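PDB 2E7Z: acetylene hydratase, which catalyses the hydration of acetylene to acetaldehyde, using a tungsten-bis(molybdopterin guanine dinucleotide) cofactor and one [4Fe-4S] cluster. Local coordinates for residues V5-D10 with L460-V465; T108-Q113 with P467-I472. All coordinates share one frame; numbering follows the deposited sequence.

Overall arrangement
Both contacts are buried and lie next to each other, their centres about 11 Å apart, beside the iron-sulfur cluster and the tungsten cofactor. Contact 1 ties the cluster-binding loop to residues 460-465, while contact 2 sets residues 467-472, a little further along the same loop, against the turn that binds the cofactor's phosphate. Among the places where they meet are Arg462 NH1, which lies 2.8 Å from Asn111 O in a weak hydrogen bond, and Asp10 OD2 of the active site, 3.5 Å from Trp469 CH2. The Trp469 side chain comes within about 6 Å of the tungsten, whereas that of Gln7 stays about 13 Å from it.

Contact 1 (V5-D10 with L460-V465); sequences VCQSCD and LERPVV. With SF4 (iron/sulfur cluster), chain D; MGD (2-amino-5,6-dimercapto-7-methyl-3,7,8a,9-tetrahydro-8-oxa-1,3,9,10-tetraaza-anthracen-4-one guanosine dinucleotide), chain F.
Gln7 and Arg462 join in a buried polar contact between the cluster-binding loop of the N-terminal region and the loop that runs from strand 452-455 to strand 474-476. Gln7 sits inside the CxxC motif by which this DMSO reductase family enzyme holds its [4Fe-4S] cluster: Cys6 SG binds FE2 and Cys9 SG binds FE4, each at 2.3 Å. The side chain of Gln7 points away from the cluster, and its OE1 takes two N-H groups from one side of the guanidinium, Arg462 NE at 3.1 Å and Arg462 NH1 at 2.8 Å. OE1 lies in the guanidinium plane, yet both nitrogens reach it from the same face of the amide, the two flat groups being turned 39° apart. Arginine suits this place because its remaining nitrogen serves other partners: NH2 forms a salt bridge with Asp457 and a hydrogen bond to guanine O6 of one of the two dinucleotides. CG of Arg462 lies between its backbone N and carbonyl carbon (chi1 64°), and the chain then runs straight from CG to NE, carrying the guanidinium to the glutamine. An amide is apt opposite it, since the carbonyl oxygen accepts while the NH2 end donates. A leucine in place of Gln7 would probably leave Arg462 NE and NH1 without this shared acceptor, and the guanidinium less firmly fixed although Asp457 still holds it. CG2 of Val464 packs 3.8 Å from Gln7 NE2, a small apolar branch alongside the amide. Farther along the same loop, the active-site residue Asp10 places OD2 3.6 Å from S13 of the other dinucleotide. Gln7 NE2 itself donates to Val5 O within the loop at 2.8 Å, and also to a water that passes a hydrogen bond on to Arg462 O.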
# COMPACT_ATOMS: atom_id res chain seq x y z
N VAL A 5 11.39 7.12 14.35
CA VAL A 5 10.72 6.15 13.49
C VAL A 5 11.30 6.29 12.06
O VAL A 5 11.17 7.35 11.43
CB VAL A 5 9.20 6.35 13.50
CG1 VAL A 5 8.56 5.44 12.46
CG2 VAL A 5 8.63 6.09 14.91
N CYS A 6 11.96 5.25 11.56
CA CYS A 6 12.49 5.34 10.22
C CYS A 6 11.31 5.33 9.25
O CYS A 6 10.45 4.45 9.33
CB CYS A 6 13.39 4.15 9.98
SG CYS A 6 14.01 4.08 8.29
N GLN A 7 11.29 6.31 8.35
CA GLN A 7 10.25 6.37 7.31
C GLN A 7 10.88 6.21 5.93
O GLN A 7 10.33 6.69 4.93
CB GLN A 7 9.45 7.66 7.45
CG GLN A 7 8.66 7.68 8.78
CD GLN A 7 8.59 9.05 9.43
OE1 GLN A 7 7.94 9.98 8.91
NE2 GLN A 7 9.19 9.18 10.61
N SER A 8 12.02 5.52 5.88
CA SER A 8 12.61 5.19 4.59
C SER A 8 11.87 4.03 3.92
O SER A 8 12.00 3.83 2.72
CB SER A 8 14.11 4.89 4.72
OG SER A 8 14.87 6.10 4.79
N CYS A 9 11.06 3.30 4.69
CA CYS A 9 10.02 2.45 4.12
C CYS A 9 8.91 2.38 5.17
O CYS A 9 9.04 2.95 6.25
CB CYS A 9 10.52 1.07 3.65
SG CYS A 9 10.54 -0.30 4.84
N ASP A 10 7.85 1.66 4.85
CA ASP A 10 6.63 1.79 5.63
C ASP A 10 6.47 0.86 6.85
O ASP A 10 5.50 0.99 7.59
CB ASP A 10 5.40 1.73 4.73
CG ASP A 10 5.28 0.44 3.93
OD1 ASP A 10 6.27 -0.32 3.79
OD2 ASP A 10 4.16 0.22 3.40
N LEU A 460 14.12 12.59 9.16
CA LEU A 460 15.14 12.97 10.15
C LEU A 460 14.94 14.43 10.60
O LEU A 460 15.74 14.95 11.39
CB LEU A 460 16.56 12.75 9.58
CG LEU A 460 16.97 11.27 9.50
CD1 LEU A 460 18.25 11.16 8.62
CD2 LEU A 460 17.22 10.69 10.89
N GLU A 461 13.88 15.08 10.09
CA GLU A 461 13.66 16.50 10.33
C GLU A 461 12.31 16.79 10.99
O GLU A 461 11.84 17.94 10.97
CB GLU A 461 13.72 17.27 9.01
CG GLU A 461 15.02 17.09 8.23
CD GLU A 461 14.96 17.66 6.82
OE1 GLU A 461 13.83 17.84 6.27
OE2 GLU A 461 16.05 17.93 6.26
N ARG A 462 11.67 15.77 11.56
CA ARG A 462 10.32 15.98 12.07
C ARG A 462 9.96 15.08 13.24
O ARG A 462 10.36 13.91 13.28
CB ARG A 462 9.31 15.78 10.93
CG ARG A 462 9.26 14.34 10.35
CD ARG A 462 8.43 14.33 9.08
NE ARG A 462 8.39 13.01 8.45
CZ ARG A 462 8.46 12.82 7.13
NH1 ARG A 462 8.39 11.59 6.64
NH2 ARG A 462 8.57 13.85 6.30
N PRO A 463 9.13 15.60 14.16
CA PRO A 463 8.54 14.72 15.17
C PRO A 463 7.35 13.98 14.55
O PRO A 463 6.75 14.50 13.60
CB PRO A 463 8.04 15.70 16.21
CG PRO A 463 7.62 16.90 15.40
CD PRO A 463 8.63 16.98 14.26
N VAL A 464 7.01 12.82 15.08
CA VAL A 464 5.80 12.11 14.67
C VAL A 464 5.15 11.44 15.86
O VAL A 464 5.83 10.78 16.66
CB VAL A 464 6.10 11.00 13.61
CG1 VAL A 464 4.81 10.27 13.20
CG2 VAL A 464 6.76 11.57 12.37
N VAL A 465 3.84 11.61 15.98
CA VAL A 465 3.03 10.74 16.82
C VAL A 465 2.33 9.74 15.92
O VAL A 465 1.69 10.12 14.94
CB VAL A 465 1.97 11.57 17.62
CG1 VAL A 465 0.89 10.66 18.25
CG2 VAL A 465 2.66 12.41 18.69
FE1 SF4 D . 14.86 -0.36 6.70
FE2 SF4 D . 13.74 1.86 7.74
FE3 SF4 D . 13.11 -0.57 8.74
FE4 SF4 D . 12.21 0.16 6.33
S1 SF4 D . 11.63 1.14 8.27
S2 SF4 D . 13.13 -1.90 6.89
S3 SF4 D . 13.97 1.44 5.53
S4 SF4 D . 15.20 0.41 8.80
PB MGD F . 8.24 -8.42 -3.37
O1B MGD F . 9.66 -8.30 -2.88
O2B MGD F . 7.80 -7.55 -4.51
O3B MGD F . 7.21 -8.16 -2.17
O3A MGD F . 7.08 -7.18 0.11
PA MGD F . 7.29 -8.59 -0.63
O1A MGD F . 6.04 -9.41 -0.40
O2A MGD F . 8.63 -9.15 -0.19
O5' MGD F . 7.99 -9.96 -3.79
C5' MGD F . 8.33 -10.93 -2.82
C4' MGD F . 7.97 -12.31 -3.34
O4' MGD F . 6.60 -12.33 -3.75
C3' MGD F . 8.81 -12.69 -4.55
O3' MGD F . 9.70 -13.75 -4.18
C2' MGD F . 7.81 -13.15 -5.59
O2' MGD F . 8.16 -14.37 -6.25
C1' MGD F . 6.55 -13.34 -4.74
N9 MGD F . 5.31 -13.32 -5.53
C8 MGD F . 5.02 -12.60 -6.63
N7 MGD F . 3.77 -12.84 -7.09
C5 MGD F . 3.24 -13.78 -6.27
C6 MGD F . 1.96 -14.51 -6.15
O6 MGD F . 1.05 -14.34 -6.99
N1 MGD F . 1.82 -15.38 -5.14
C2 MGD F . 2.78 -15.60 -4.22
N2 MGD F . 2.54 -16.48 -3.22
N3 MGD F . 3.98 -14.96 -4.26
C4 MGD F . 4.25 -14.07 -5.24
C10 MGD F . 6.20 -6.15 -0.32
C11 MGD F . 6.53 -5.00 0.64
O11 MGD F . 7.94 -4.78 0.64
C12 MGD F . 5.78 -3.72 0.31
S12 MGD F . 4.20 -3.77 -0.29
C13 MGD F . 6.35 -2.52 0.50
S13 MGD F . 5.50 -1.05 0.32
C14 MGD F . 7.80 -2.40 0.85
N15 MGD F . 8.59 -2.11 -0.34
C16 MGD F . 9.93 -2.24 -0.26
C17 MGD F . 10.87 -1.62 -1.21
O17 MGD F . 10.46 -0.94 -2.18
N18 MGD F . 12.19 -1.83 -1.01
C19 MGD F . 12.67 -2.57 0.00
N19 MGD F . 14.01 -2.71 0.13
N20 MGD F . 11.86 -3.18 0.91
C21 MGD F . 10.52 -3.04 0.83
N22 MGD F . 9.72 -3.65 1.72
C23 MGD F . 8.29 -3.70 1.50
O HOH W 1 10.36 11.37 12.31

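Contact 2 (T108-Q113 with P467-I472). With MGD (2-amino-5,6-dimercapto-7-methyl-3,7,8a,9-tetrahydro-8-oxa-1,3,9,10-tetraaza-anthracen-4-one guanosine dinucleotide), chain E.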
# COMPACT_ATOMS: atom_id res chain seq x y z
N THR A 108 0.34 9.66 -0.26
CA THR A 108 0.80 8.53 0.54
C THR A 108 1.15 9.06 1.93
O THR A 108 2.27 9.57 2.15
CB THR A 108 2.02 7.85 -0.09
OG1 THR A 108 1.64 7.38 -1.39
CG2 THR A 108 2.47 6.69 0.77
N GLU A 109 0.21 8.94 2.87
CA GLU A 109 0.44 9.57 4.16
C GLU A 109 1.51 8.83 4.97
O GLU A 109 2.16 9.47 5.81
CB GLU A 109 -0.87 9.73 4.94
CG GLU A 109 -0.71 10.35 6.33
CD GLU A 109 -0.00 11.70 6.35
OE1 GLU A 109 0.27 12.29 5.27
OE2 GLU A 109 0.29 12.16 7.47
N ILE A 110 1.71 7.52 4.76
CA ILE A 110 2.74 6.87 5.57
C ILE A 110 4.14 7.42 5.31
O ILE A 110 5.01 7.28 6.16
CB ILE A 110 2.69 5.32 5.43
CG1 ILE A 110 3.19 4.61 6.70
CG2 ILE A 110 3.41 4.83 4.18
CD1 ILE A 110 2.29 4.79 7.95
N ASN A 111 4.32 8.03 4.14
CA ASN A 111 5.61 8.60 3.85
C ASN A 111 5.87 9.94 4.53
O ASN A 111 6.99 10.45 4.46
CB ASN A 111 5.83 8.79 2.33
CG ASN A 111 5.92 7.47 1.57
OD1 ASN A 111 6.16 6.42 2.15
ND2 ASN A 111 5.70 7.54 0.27
N GLN A 112 4.83 10.53 5.11
CA GLN A 112 4.87 11.90 5.61
C GLN A 112 4.55 11.99 7.09
O GLN A 112 5.19 12.71 7.84
CB GLN A 112 3.86 12.74 4.83
CG GLN A 112 4.20 12.82 3.34
CD GLN A 112 3.07 13.46 2.60
OE1 GLN A 112 3.07 14.67 2.38
NE2 GLN A 112 2.08 12.67 2.22
N GLN A 113 3.46 11.32 7.48
CA GLN A 113 3.07 11.17 8.90
C GLN A 113 3.06 12.54 9.57
O GLN A 113 3.64 12.71 10.67
CB GLN A 113 3.98 10.16 9.59
CG GLN A 113 3.83 8.83 8.91
CD GLN A 113 4.25 7.64 9.74
OE1 GLN A 113 3.92 7.52 10.94
NE2 GLN A 113 4.94 6.72 9.10
N PRO A 467 -0.34 6.13 15.74
CA PRO A 467 -0.26 5.59 14.37
C PRO A 467 -0.86 6.50 13.30
O PRO A 467 -1.84 7.21 13.57
CB PRO A 467 -1.09 4.30 14.47
CG PRO A 467 -2.18 4.64 15.49
CD PRO A 467 -1.48 5.56 16.50
N ASN A 468 -0.26 6.49 12.11
CA ASN A 468 -0.79 7.26 10.99
C ASN A 468 -1.50 6.47 9.91
O ASN A 468 -1.94 7.02 8.89
CB ASN A 468 0.31 8.13 10.46
CG ASN A 468 0.68 9.18 11.50
OD1 ASN A 468 1.77 9.16 12.08
ND2 ASN A 468 -0.28 10.05 11.81
N TRP A 469 -1.66 5.17 10.19
CA TRP A 469 -2.69 4.37 9.56
C TRP A 469 -3.64 4.02 10.69
O TRP A 469 -3.29 3.27 11.61
CB TRP A 469 -2.10 3.09 8.96
CG TRP A 469 -1.43 3.28 7.61
CD1 TRP A 469 -1.64 4.27 6.70
CD2 TRP A 469 -0.47 2.39 7.02
NE1 TRP A 469 -0.87 4.06 5.58
CE2 TRP A 469 -0.13 2.91 5.76
CE3 TRP A 469 0.16 1.21 7.46
CZ2 TRP A 469 0.80 2.30 4.93
CZ3 TRP A 469 1.08 0.62 6.63
CH2 TRP A 469 1.39 1.15 5.38
N GLU A 470 -4.83 4.61 10.64
CA GLU A 470 -5.77 4.45 11.74
C GLU A 470 -6.32 3.05 11.77
O GLU A 470 -6.90 2.57 10.78
CB GLU A 470 -6.87 5.50 11.63
CG GLU A 470 -7.90 5.42 12.77
CD GLU A 470 -8.26 6.78 13.37
OE1 GLU A 470 -7.44 7.33 14.13
OE2 GLU A 470 -9.38 7.29 13.12
N GLY A 471 -6.10 2.39 12.90
CA GLY A 471 -6.38 0.95 13.01
C GLY A 471 -5.24 0.28 13.74
O GLY A 471 -5.45 -0.59 14.59
N ILE A 472 -4.01 0.71 13.48
CA ILE A 472 -2.87 0.09 14.15
C ILE A 472 -3.03 0.32 15.66
O ILE A 472 -3.22 1.45 16.08
CB ILE A 472 -1.54 0.69 13.67
CG1 ILE A 472 -1.37 0.50 12.16
CG2 ILE A 472 -0.35 0.03 14.41
CD1 ILE A 472 -0.11 1.18 11.59
PB MGD E . 6.22 6.14 -4.84
O1B MGD E . 5.24 5.96 -5.97
O2B MGD E . 7.65 5.79 -5.03
O3B MGD E . 5.75 5.34 -3.53
O3A MGD E . 3.55 4.18 -3.21
PA MGD E . 4.42 5.41 -2.64
O1A MGD E . 4.88 5.17 -1.24
O2A MGD E . 3.62 6.64 -2.97
O5' MGD E . 6.10 7.69 -4.41
C5' MGD E . 6.57 8.09 -3.13
C4' MGD E . 7.07 9.52 -3.29
O4' MGD E . 7.26 10.05 -1.97
C3' MGD E . 8.45 9.62 -3.93
O3' MGD E . 8.36 10.48 -5.08
C2' MGD E . 9.39 10.19 -2.85
O2' MGD E . 10.43 11.08 -3.32
C1' MGD E . 8.41 10.93 -1.98
N9 MGD E . 8.77 11.06 -0.56
C8 MGD E . 9.38 10.14 0.23
N7 MGD E . 9.45 10.58 1.50
C5 MGD E . 8.82 11.77 1.54
C6 MGD E . 8.52 12.78 2.54
O6 MGD E . 8.86 12.63 3.73
N1 MGD E . 7.82 13.85 2.12
C2 MGD E . 7.48 14.10 0.86
N2 MGD E . 6.78 15.23 0.57
N3 MGD E . 7.73 13.22 -0.11
C4 MGD E . 8.38 12.08 0.19
C10 MGD E . 3.79 2.88 -2.67
C11 MGD E . 2.63 2.01 -3.09
O11 MGD E . 2.75 1.87 -4.50
C12 MGD E . 2.71 0.67 -2.40
S12 MGD E . 2.85 0.64 -0.70
C13 MGD E . 2.62 -0.47 -3.10
S13 MGD E . 2.83 -2.00 -2.38
C14 MGD E . 2.34 -0.50 -4.58
N15 MGD E . 3.50 -0.93 -5.35
C16 MGD E . 3.32 -0.86 -6.70
C17 MGD E . 3.95 -1.78 -7.66
O17 MGD E . 4.69 -2.70 -7.27
N18 MGD E . 3.68 -1.58 -8.97
C19 MGD E . 2.87 -0.60 -9.43
N19 MGD E . 2.65 -0.45 -10.75
N20 MGD E . 2.29 0.28 -8.60
C21 MGD E . 2.47 0.19 -7.28
N22 MGD E . 1.85 1.06 -6.47
C23 MGD E . 1.86 0.88 -5.03
O HOH W 2 0.11 5.61 3.20
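Ile110, in the 3-10 turn 109-111 that follows strand 103-107, lies against the indole of Trp469 beside the cofactor pocket. The two side chains cross at about a right angle. CD1 of Ile110 makes a CH-pi contact with the five-membered ring of Trp469, 3.8 Å from its centroid and only 11° off the ring normal, while Ile110 CB touches Trp469 CZ2 at 3.6 Å. With chi2 at 67°, the ethyl arm of Ile110 folds so that its methyl covers the ring; a branched aliphatic residue thus meets the indole with several carbons at once. The one polar group of the indole has a partner too: Trp469 NE1 and the backbone N of Ile110 both donate to one water lying in the ring plane. Farther along, the aliphatic part of Gln113 packs on Asn468, Gln113 CG lying 3.9 Å from Asn468 CB, while Gln113 NE2 bonds to Ile110 O, on a lone pair, and to Asn12. Thr108 O accepts Asn111 N and Gln112 NE2 from opposite faces, which braces the turn. Polar side chains of segment 108-113 serve the cofactor: Thr108 OG1 donates to phosphate oxygen O2A at 2.6 Å, and Asn111 ND2 to O1A at 2.9 Å. A phosphate-binding turn at the C-terminal end of a parallel strand is typical of Rossmann-like dinucleotide-binding folds.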